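Local coordinates for high-affinity zinc uptake system protein znuA (Streptococcus suis, PDB 3MFQ) that probably serves as the solute-binding component of an ABC transporter, capturing zinc and perhaps related metal ions for uptake into the cell, at residues D18-E27 and M133-Y141; E242-F252 and M269-Y280. All coordinates share one frame; numbering follows the deposited sequence.

Contact 1 (D18-E27 and M133-Y141); sequences DMVYQLAGDE and MIQKNTEKY
L23 and N137 mark where the segments 18-27 and 133-141 come nearest, L23 CA and N137 CA being 5.3 Å apart. The axes of the segments pass at 8.4 Å and run 120° apart, so the backbones meet near L23 and N137 and diverge beyond. G25 is the first residue to leave helical backbone angles, with a positive phi that favours glycine, and A24 to E27 form a type II' turn. The chain turns away, E27 N bonding A24 O, and L23 O takes its bond from N137: ND2 donates to L23 O over 2.8 Å at a nearly straight 164°, with the acceptor in the plane of the amide. Asparagine suits the place because its short chain holds the NH2 close to its own helix.

L23 CD2 lies 3.9 Å from T138 CA, and the same methyl reaches Y141 obliquely. Q22 crosses Y141 and sets its CB over the ring centre, 4.2 Å from the centroid, in a CH-pi contact. Its chain then bends at chi2 (-68°), turning the amide back along its own helix, where NE2 bonds D18 OD1 on its syn lone pair. Y141 OH lies 4.0 Å from D18 OD2, and two waters bridge them; both donate to OD2, one weakly. F266 N also bonds OD2. At the other end, E27 OE2 meets M133 CE at 3.7 Å.

The chemistry is thus divided: one hydrogen bond from the N137 side-chain amide serves the L23 carbonyl, L23 and the Y141 ring pack beside it, and a buried carboxylate gathers several donors, which would be expected to favour its ionised form.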
loop_
_atom_site.group_PDB
_atom_site.type_symbol
_atom_site.label_atom_id
_atom_site.label_comp_id
_atom_site.label_asym_id
_atom_site.label_seq_id
_atom_site.Cartn_x
_atom_site.Cartn_y
_atom_site.Cartn_z
ATOM N N ASP A 18 5.391 1.681 -11.062
ATOM C CA ASP A 18 6.080 2.950 -10.871
ATOM C C ASP A 18 7.557 2.726 -10.566
ATOM O O ASP A 18 8.433 3.280 -11.229
ATOM C CB ASP A 18 5.434 3.734 -9.730
ATOM C CG ASP A 18 6.158 5.033 -9.431
ATOM O OD1 ASP A 18 6.625 5.690 -10.385
ATOM O OD2 ASP A 18 6.252 5.400 -8.240
ATOM N N MET A 19 7.820 1.911 -9.551
ATOM C CA MET A 19 9.181 1.618 -9.124
ATOM C C MET A 19 10.101 1.327 -10.308
ATOM O O MET A 19 11.095 2.019 -10.513
ATOM C CB MET A 19 9.181 0.441 -8.141
ATOM C CG MET A 19 10.547 0.116 -7.542
ATOM S SD MET A 19 10.471 -1.126 -6.233
ATOM C CE MET A 19 9.674 -2.473 -7.092
ATOM N N VAL A 20 9.761 0.306 -11.089
ATOM C CA VAL A 20 10.593 -0.102 -12.218
ATOM C C VAL A 20 10.868 1.050 -13.173
ATOM O O VAL A 20 12.001 1.252 -13.602
ATOM C CB VAL A 20 9.964 -1.263 -13.001
ATOM C CG1 VAL A 20 10.805 -1.591 -14.222
ATOM C CG2 VAL A 20 9.836 -2.478 -12.113
ATOM N N TYR A 21 9.832 1.804 -13.513
ATOM C CA TYR A 21 10.022 2.955 -14.375
ATOM C C TYR A 21 11.009 3.920 -13.741
ATOM O O TYR A 21 11.930 4.398 -14.396
ATOM C CB TYR A 21 8.702 3.670 -14.647
ATOM C CG TYR A 21 8.879 4.946 -15.436
ATOM C CD1 TYR A 21 9.193 4.909 -16.789
ATOM C CD2 TYR A 21 8.742 6.187 -14.831
ATOM C CE1 TYR A 21 9.359 6.072 -17.518
ATOM C CE2 TYR A 21 8.904 7.357 -15.552
ATOM C CZ TYR A 21 9.212 7.294 -16.895
ATOM O OH TYR A 21 9.376 8.453 -17.617
ATOM N N GLN A 22 10.807 4.200 -12.458
ATOM C CA GLN A 22 11.686 5.104 -11.727
ATOM C C GLN A 22 13.129 4.640 -11.842
ATOM O O GLN A 22 14.048 5.449 -11.953
ATOM C CB GLN A 22 11.277 5.176 -10.255
ATOM C CG GLN A 22 9.884 5.740 -10.020
ATOM C CD GLN A 22 9.776 7.212 -10.375
ATOM O OE1 GLN A 22 10.762 7.946 -10.340
ATOM N NE2 GLN A 22 8.570 7.651 -10.711
ATOM N N LEU A 23 13.316 3.327 -11.829
ATOM C CA LEU A 23 14.649 2.744 -11.865
ATOM C C LEU A 23 15.124 2.508 -13.293
ATOM O O LEU A 23 16.153 3.040 -13.708
ATOM C CB LEU A 23 14.667 1.423 -11.093
ATOM C CG LEU A 23 14.060 1.448 -9.689
ATOM C CD1 LEU A 23 14.027 0.048 -9.094
ATOM C CD2 LEU A 23 14.821 2.406 -8.785
ATOM N N ALA A 24 14.367 1.712 -14.040
ATOM C CA ALA A 24 14.775 1.276 -15.370
ATOM C C ALA A 24 14.375 2.254 -16.466
ATOM O O ALA A 24 14.801 2.114 -17.613
ATOM C CB ALA A 24 14.207 -0.105 -15.666
ATOM N N GLY A 25 13.558 3.240 -16.115
ATOM C CA GLY A 25 13.070 4.193 -17.090
ATOM C C GLY A 25 12.407 3.492 -18.258
ATOM O O GLY A 25 11.579 2.602 -18.071
ATOM N N ASP A 26 12.786 3.887 -19.468
ATOM C CA ASP A 26 12.200 3.319 -20.675
ATOM C C ASP A 26 13.045 2.174 -21.215
ATOM O O ASP A 26 12.875 1.757 -22.358
ATOM C CB ASP A 26 12.045 4.397 -21.749
ATOM C CG ASP A 26 11.181 5.559 -21.289
ATOM O OD1 ASP A 26 10.211 5.321 -20.537
ATOM O OD2 ASP A 26 11.468 6.712 -21.681
ATOM N N GLU A 27 13.952 1.662 -20.388
ATOM C CA GLU A 27 14.888 0.634 -20.834
ATOM C C GLU A 27 14.267 -0.761 -20.893
ATOM O O GLU A 27 14.725 -1.609 -21.651
ATOM C CB GLU A 27 16.144 0.627 -19.956
ATOM C CG GLU A 27 16.988 1.893 -20.053
ATOM C CD GLU A 27 17.686 2.044 -21.396
ATOM O OE1 GLU A 27 17.675 1.079 -22.189
ATOM O OE2 GLU A 27 18.251 3.128 -21.656
ATOM N N MET A 133 23.939 2.619 -15.134
ATOM C CA MET A 133 22.893 3.600 -15.384
ATOM C C MET A 133 21.764 3.411 -14.384
ATOM O O MET A 133 21.310 4.363 -13.749
ATOM C CB MET A 133 22.345 3.432 -16.798
ATOM C CG MET A 133 21.335 4.491 -17.193
ATOM S SD MET A 133 20.205 3.925 -18.479
ATOM C CE MET A 133 19.530 5.488 -19.043
ATOM N N ILE A 134 21.318 2.168 -14.249
ATOM C CA ILE A 134 20.253 1.829 -13.314
ATOM C C ILE A 134 20.646 2.090 -11.865
ATOM O O ILE A 134 19.851 2.612 -11.087
ATOM C CB ILE A 134 19.841 0.361 -13.455
ATOM C CG1 ILE A 134 19.144 0.140 -14.799
ATOM C CG2 ILE A 134 18.927 -0.036 -12.314
ATOM C CD1 ILE A 134 18.940 -1.315 -15.148
ATOM N N GLN A 135 21.869 1.715 -11.505
ATOM C CA GLN A 135 22.372 1.969 -10.163
ATOM C C GLN A 135 22.323 3.458 -9.874
ATOM O O GLN A 135 21.956 3.880 -8.779
ATOM C CB GLN A 135 23.806 1.472 -10.031
ATOM C CG GLN A 135 23.953 -0.019 -10.230
ATOM C CD GLN A 135 25.400 -0.437 -10.347
ATOM O OE1 GLN A 135 26.309 0.378 -10.181
ATOM N NE2 GLN A 135 25.624 -1.712 -10.635
ATOM N N LYS A 136 22.701 4.250 -10.872
ATOM C CA LYS A 136 22.663 5.700 -10.765
ATOM C C LYS A 136 21.226 6.161 -10.560
ATOM O O LYS A 136 20.953 7.024 -9.726
ATOM C CB LYS A 136 23.245 6.331 -12.028
ATOM C CG LYS A 136 23.678 7.775 -11.867
ATOM C CD LYS A 136 24.388 8.258 -13.119
ATOM C CE LYS A 136 24.911 9.676 -12.958
ATOM N NZ LYS A 136 25.566 10.164 -14.207
ATOM N N ASN A 137 20.311 5.581 -11.327
ATOM C CA ASN A 137 18.891 5.866 -11.171
ATOM C C ASN A 137 18.378 5.466 -9.796
ATOM O O ASN A 137 17.577 6.173 -9.193
ATOM C CB ASN A 137 18.088 5.142 -12.248
ATOM C CG ASN A 137 18.300 5.735 -13.618
ATOM O OD1 ASN A 137 19.088 6.665 -13.785
ATOM N ND2 ASN A 137 17.596 5.206 -14.609
ATOM N N THR A 138 18.847 4.321 -9.312
ATOM C CA THR A 138 18.437 3.796 -8.018
ATOM C C THR A 138 18.826 4.739 -6.892
ATOM O O THR A 138 18.016 5.039 -6.014
ATOM C CB THR A 138 19.085 2.435 -7.751
ATOM O OG1 THR A 138 18.801 1.551 -8.841
ATOM C CG2 THR A 138 18.552 1.835 -6.460
ATOM N N GLU A 139 20.071 5.202 -6.917
ATOM C CA GLU A 139 20.559 6.108 -5.887
ATOM C C GLU A 139 19.731 7.388 -5.830
ATOM O O GLU A 139 19.425 7.888 -4.748
ATOM C CB GLU A 139 22.034 6.438 -6.108
ATOM C CG GLU A 139 22.960 5.248 -5.976
ATOM C CD GLU A 139 24.401 5.663 -5.763
ATOM O OE1 GLU A 139 24.650 6.875 -5.591
ATOM O OE2 GLU A 139 25.283 4.779 -5.762
ATOM N N LYS A 140 19.365 7.909 -6.997
ATOM C CA LYS A 140 18.572 9.130 -7.069
ATOM C C LYS A 140 17.179 8.940 -6.475
ATOM O O LYS A 140 16.621 9.861 -5.880
ATOM C CB LYS A 140 18.461 9.620 -8.513
ATOM C CG LYS A 140 17.590 10.854 -8.669
ATOM C CD LYS A 140 17.424 11.241 -10.130
ATOM C CE LYS A 140 16.503 12.442 -10.279
ATOM N NZ LYS A 140 16.380 12.873 -11.698
ATOM N N TYR A 141 16.617 7.747 -6.635
ATOM C CA TYR A 141 15.288 7.468 -6.100
ATOM C C TYR A 141 15.350 7.135 -4.612
ATOM O O TYR A 141 14.442 7.474 -3.854
ATOM C CB TYR A 141 14.600 6.346 -6.882
ATOM C CG TYR A 141 13.147 6.137 -6.502
ATOM C CD1 TYR A 141 12.229 7.176 -6.593
ATOM C CD2 TYR A 141 12.691 4.901 -6.063
ATOM C CE1 TYR A 141 10.900 6.991 -6.249
ATOM C CE2 TYR A 141 11.364 4.707 -5.717
ATOM C CZ TYR A 141 10.475 5.754 -5.814
ATOM O OH TYR A 141 9.157 5.559 -5.472
HETATM O O HOH W 1 7.619 7.065 -6.723
HETATM O O HOH W 2 7.885 3.496 -7.127
#

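Contact 2 (E242-F252 and M269-Y280)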
loop_
_atom_site.group_PDB
_atom_site.type_symbol
_atom_site.label_atom_id
_atom_site.label_comp_id
_atom_site.label_asym_id
_atom_site.label_seq_id
_atom_site.Cartn_x
_atom_site.Cartn_y
_atom_site.Cartn_z
ATOM N N GLU A 242 -17.245 12.906 10.904
ATOM C CA GLU A 242 -17.080 13.006 9.455
ATOM C C GLU A 242 -16.453 11.902 8.608
ATOM O O GLU A 242 -15.469 11.291 9.022
ATOM C CB GLU A 242 -16.432 14.359 9.127
ATOM C CG GLU A 242 -16.394 14.715 7.645
ATOM C CD GLU A 242 -15.774 16.072 7.378
ATOM O OE1 GLU A 242 -15.430 16.774 8.352
ATOM O OE2 GLU A 242 -15.635 16.429 6.189
ATOM N N VAL A 243 -17.040 11.624 7.446
ATOM C CA VAL A 243 -16.493 10.630 6.526
ATOM C C VAL A 243 -15.759 11.292 5.364
ATOM O O VAL A 243 -16.382 11.884 4.484
ATOM C CB VAL A 243 -17.588 9.697 5.972
ATOM C CG1 VAL A 243 -16.993 8.750 4.937
ATOM C CG2 VAL A 243 -18.247 8.916 7.090
ATOM N N VAL A 244 -14.434 11.181 5.365
ATOM C CA VAL A 244 -13.620 11.774 4.311
ATOM C C VAL A 244 -13.641 10.901 3.066
ATOM O O VAL A 244 -12.828 9.987 2.923
ATOM C CB VAL A 244 -12.161 11.960 4.753
ATOM C CG1 VAL A 244 -11.349 12.604 3.643
ATOM C CG2 VAL A 244 -12.093 12.794 6.021
ATOM N N THR A 245 -14.578 11.177 2.168
ATOM C CA THR A 245 -14.697 10.408 0.937
ATOM C C THR A 245 -14.858 11.339 -0.254
ATOM O O THR A 245 -14.182 11.177 -1.266
ATOM C CB THR A 245 -15.872 9.412 1.002
ATOM O OG1 THR A 245 -15.992 8.724 -0.249
ATOM C CG2 THR A 245 -17.171 10.134 1.314
ATOM N N GLY A 246 -15.747 12.320 -0.115
ATOM C CA GLY A 246 -15.991 13.311 -1.147
ATOM C C GLY A 246 -15.565 12.913 -2.547
ATOM O O GLY A 246 -15.879 11.822 -3.025
ATOM N N GLU A 247 -14.843 13.809 -3.209
ATOM C CA GLU A 247 -14.374 13.562 -4.564
ATOM C C GLU A 247 -12.889 13.873 -4.662
ATOM O O GLU A 247 -12.470 15.014 -4.472
ATOM C CB GLU A 247 -15.167 14.407 -5.556
ATOM C CG GLU A 247 -16.667 14.206 -5.455
ATOM C CD GLU A 247 -17.442 15.219 -6.264
ATOM O OE1 GLU A 247 -16.895 15.724 -7.268
ATOM O OE2 GLU A 247 -18.599 15.512 -5.897
ATOM N N GLY A 248 -12.096 12.850 -4.962
ATOM C CA GLY A 248 -10.653 12.980 -4.948
ATOM C C GLY A 248 -10.151 12.903 -3.523
ATOM O O GLY A 248 -8.965 13.086 -3.256
ATOM N N LYS A 249 -11.069 12.631 -2.603
ATOM C CA LYS A 249 -10.732 12.502 -1.192
ATOM C C LYS A 249 -10.676 11.039 -0.795
ATOM O O LYS A 249 -11.533 10.551 -0.059
ATOM C CB LYS A 249 -11.766 13.217 -0.331
ATOM C CG LYS A 249 -11.955 14.674 -0.672
ATOM C CD LYS A 249 -13.113 15.240 0.118
ATOM C CE LYS A 249 -13.285 16.724 -0.138
ATOM N NZ LYS A 249 -14.454 17.266 0.608
ATOM N N GLU A 250 -9.663 10.343 -1.288
ATOM C CA GLU A 250 -9.503 8.930 -0.994
ATOM C C GLU A 250 -8.053 8.600 -0.682
ATOM O O GLU A 250 -7.136 9.096 -1.337
ATOM C CB GLU A 250 -9.981 8.082 -2.172
ATOM C CG GLU A 250 -11.485 8.056 -2.365
ATOM C CD GLU A 250 -11.889 7.232 -3.569
ATOM O OE1 GLU A 250 -11.062 7.097 -4.496
ATOM O OE2 GLU A 250 -13.029 6.721 -3.588
ATOM N N LEU A 251 -7.854 7.766 0.332
ATOM C CA LEU A 251 -6.532 7.250 0.644
ATOM C C LEU A 251 -6.232 6.080 -0.279
ATOM O O LEU A 251 -7.128 5.310 -0.628
ATOM C CB LEU A 251 -6.464 6.788 2.101
ATOM C CG LEU A 251 -6.606 7.841 3.200
ATOM C CD1 LEU A 251 -6.621 7.181 4.566
ATOM C CD2 LEU A 251 -5.483 8.857 3.111
ATOM N N PHE A 252 -4.975 5.950 -0.683
ATOM C CA PHE A 252 -4.554 4.795 -1.457
ATOM C C PHE A 252 -3.860 3.814 -0.529
ATOM O O PHE A 252 -2.856 4.150 0.097
ATOM C CB PHE A 252 -3.603 5.209 -2.578
ATOM C CG PHE A 252 -4.131 6.310 -3.447
ATOM C CD1 PHE A 252 -5.097 6.055 -4.404
ATOM C CD2 PHE A 252 -3.648 7.601 -3.317
ATOM C CE1 PHE A 252 -5.578 7.068 -5.209
ATOM C CE2 PHE A 252 -4.123 8.617 -4.119
ATOM C CZ PHE A 252 -5.092 8.351 -5.065
ATOM N N MET A 269 1.500 9.546 -4.453
ATOM C CA MET A 269 0.446 8.842 -3.741
ATOM C C MET A 269 0.644 9.017 -2.244
ATOM O O MET A 269 -0.315 9.133 -1.486
ATOM C CB MET A 269 0.451 7.357 -4.107
ATOM C CG MET A 269 -0.497 6.499 -3.282
ATOM S SD MET A 269 0.168 6.032 -1.671
ATOM C CE MET A 269 1.522 4.966 -2.158
ATOM N N TYR A 270 1.901 9.037 -1.824
ATOM C CA TYR A 270 2.231 9.175 -0.414
ATOM C C TYR A 270 1.857 10.555 0.105
ATOM O O TYR A 270 1.178 10.688 1.126
ATOM C CB TYR A 270 3.725 8.954 -0.210
ATOM C CG TYR A 270 4.063 8.176 1.030
ATOM C CD1 TYR A 270 3.777 8.682 2.288
ATOM C CD2 TYR A 270 4.680 6.934 0.944
ATOM C CE1 TYR A 270 4.087 7.973 3.419
ATOM C CE2 TYR A 270 4.996 6.219 2.078
ATOM C CZ TYR A 270 4.696 6.744 3.315
ATOM O OH TYR A 270 5.004 6.046 4.459
ATOM N N LYS A 271 2.320 11.582 -0.599
ATOM C CA LYS A 271 2.041 12.957 -0.213
ATOM C C LYS A 271 0.541 13.187 -0.169
ATOM O O LYS A 271 0.022 13.779 0.776
ATOM C CB LYS A 271 2.694 13.933 -1.193
ATOM C CG LYS A 271 4.211 13.862 -1.227
ATOM C CD LYS A 271 4.787 14.882 -2.198
ATOM C CE LYS A 271 6.303 14.810 -2.238
ATOM N NZ LYS A 271 6.877 15.798 -3.191
ATOM N N HIS A 272 -0.151 12.713 -1.198
ATOM C CA HIS A 272 -1.602 12.815 -1.265
ATOM C C HIS A 272 -2.251 12.275 0.005
ATOM O O HIS A 272 -3.101 12.930 0.608
ATOM C CB HIS A 272 -2.131 12.056 -2.480
ATOM C CG HIS A 272 -3.620 11.903 -2.496
ATOM N ND1 HIS A 272 -4.450 12.783 -3.157
ATOM C CD2 HIS A 272 -4.426 10.974 -1.933
ATOM C CE1 HIS A 272 -5.705 12.401 -3.000
ATOM N NE2 HIS A 272 -5.718 11.305 -2.261
ATOM N N ASN A 273 -1.846 11.074 0.402
ATOM C CA ASN A 273 -2.365 10.469 1.618
ATOM C C ASN A 273 -2.094 11.343 2.836
ATOM O O ASN A 273 -2.997 11.625 3.623
ATOM C CB ASN A 273 -1.773 9.072 1.818
ATOM C CG ASN A 273 -2.410 8.033 0.913
ATOM O OD1 ASN A 273 -3.278 8.348 0.099
ATOM N ND2 ASN A 273 -1.985 6.784 1.058
ATOM N N VAL A 274 -0.847 11.780 2.975
ATOM C CA VAL A 274 -0.435 12.585 4.119
ATOM C C VAL A 274 -1.197 13.905 4.228
ATOM O O VAL A 274 -1.767 14.207 5.274
ATOM C CB VAL A 274 1.073 12.869 4.083
ATOM C CG1 VAL A 274 1.428 13.953 5.076
ATOM C CG2 VAL A 274 1.852 11.598 4.370
ATOM N N LYS A 275 -1.203 14.691 3.155
ATOM C CA LYS A 275 -1.923 15.963 3.152
ATOM C C LYS A 275 -3.377 15.759 3.561
ATOM O O LYS A 275 -3.951 16.565 4.290
ATOM C CB LYS A 275 -1.870 16.627 1.772
ATOM C CG LYS A 275 -0.507 17.168 1.361
ATOM C CD LYS A 275 -0.624 18.018 0.098
ATOM C CE LYS A 275 0.740 18.471 -0.412
ATOM N NZ LYS A 275 0.620 19.387 -1.584
ATOM N N LEU A 276 -3.966 14.671 3.081
ATOM C CA LEU A 276 -5.367 14.377 3.343
ATOM C C LEU A 276 -5.611 14.201 4.835
ATOM O O LEU A 276 -6.596 14.696 5.379
ATOM C CB LEU A 276 -5.790 13.116 2.588
ATOM C CG LEU A 276 -7.285 12.798 2.553
ATOM C CD1 LEU A 276 -8.050 13.940 1.910
ATOM C CD2 LEU A 276 -7.539 11.502 1.808
ATOM N N MET A 277 -4.702 13.494 5.493
ATOM C CA MET A 277 -4.832 13.226 6.917
ATOM C C MET A 277 -4.730 14.506 7.736
ATOM O O MET A 277 -5.521 14.733 8.650
ATOM C CB MET A 277 -3.763 12.234 7.367
ATOM C CG MET A 277 -3.793 10.917 6.618
ATOM S SD MET A 277 -2.514 9.781 7.175
ATOM C CE MET A 277 -2.785 8.403 6.068
ATOM N N VAL A 278 -3.753 15.342 7.407
ATOM C CA VAL A 278 -3.529 16.562 8.170
ATOM C C VAL A 278 -4.734 17.486 8.076
ATOM O O VAL A 278 -5.109 18.121 9.056
ATOM C CB VAL A 278 -2.259 17.312 7.712
ATOM C CG1 VAL A 278 -1.095 16.342 7.573
ATOM C CG2 VAL A 278 -2.505 18.041 6.406
ATOM N N LYS A 279 -5.348 17.543 6.899
ATOM C CA LYS A 279 -6.458 18.457 6.666
ATOM C C LYS A 279 -7.640 18.157 7.575
ATOM O O LYS A 279 -8.291 19.071 8.079
ATOM C CB LYS A 279 -6.902 18.418 5.204
ATOM C CG LYS A 279 -8.088 19.318 4.911
ATOM C CD LYS A 279 -8.362 19.423 3.422
ATOM C CE LYS A 279 -9.495 20.403 3.139
ATOM N NZ LYS A 279 -9.701 20.634 1.682
ATOM N N TYR A 280 -7.911 16.875 7.793
ATOM C CA TYR A 280 -9.082 16.471 8.559
ATOM C C TYR A 280 -8.755 15.996 9.971
ATOM O O TYR A 280 -9.642 15.563 10.704
ATOM C CB TYR A 280 -9.861 15.394 7.807
ATOM C CG TYR A 280 -10.448 15.882 6.505
ATOM C CD1 TYR A 280 -11.760 16.332 6.438
ATOM C CD2 TYR A 280 -9.688 15.904 5.344
ATOM C CE1 TYR A 280 -12.300 16.784 5.250
ATOM C CE2 TYR A 280 -10.218 16.355 4.150
ATOM C CZ TYR A 280 -11.525 16.794 4.110
ATOM O OH TYR A 280 -12.062 17.245 2.924
#
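V244 presses CG2 onto one face of the Y280 ring, 3.8 Å from its centroid, while E242 OE2 meets the ring's edge. A beta-branched valine suits the strand: CG2 fills the hollow over the tyrosine and V244 CG1 lies 4.0 Å from L276 CD1. L276 is itself the central bump: its CD2 fits under the E250 backbone and against L251 CD2. On the far side of L251, M277 CE closes the hollow, which F217 of the neighbouring strand also lines.

F252 puts CE2 over one face of H272, the rings meeting obliquely with planes 44° apart, while its CD2 and CB pack on M269 CG. H272, swung out with CG anti to the backbone N (chi1 170°), uses NE2 to hold E250 O at 2.8 Å. N273 grips the F252 backbone twice, OD1 taking F252 N at 3.0 Å and ND2 giving to F252 O at 2.9 Å; an asparagine amide suits, offering acceptor and donor side by side on a short chain.

A helix antiparallel to a parallel-sheet strand it covers is the usual alpha/beta layering, here consistent with a lobe of a metal-binding ABC-transporter protein; the loop leads on to the zinc ligand D254.

In the fold
Contact 1 and contact 2 lie in series along the chain, their centres 28 Å apart and their nearest atoms about 7 Å apart without touching. Two helices connect them. Helix 131-156 contributes to contact 1 near its start, and farther along W151 and V152 pack on V274 of contact 2's helix; helix 266-281 in turn begins at F266, which touches Y141. This is consistent with the family architecture, in which a long helix spans two alpha/beta lobes. Neither contact supplies a zinc ligand, the metal being held by H41, H104, H170 and D254; in contact 2 the F252 side chain is about 10 Å from the zinc, and D254 follows two residues later.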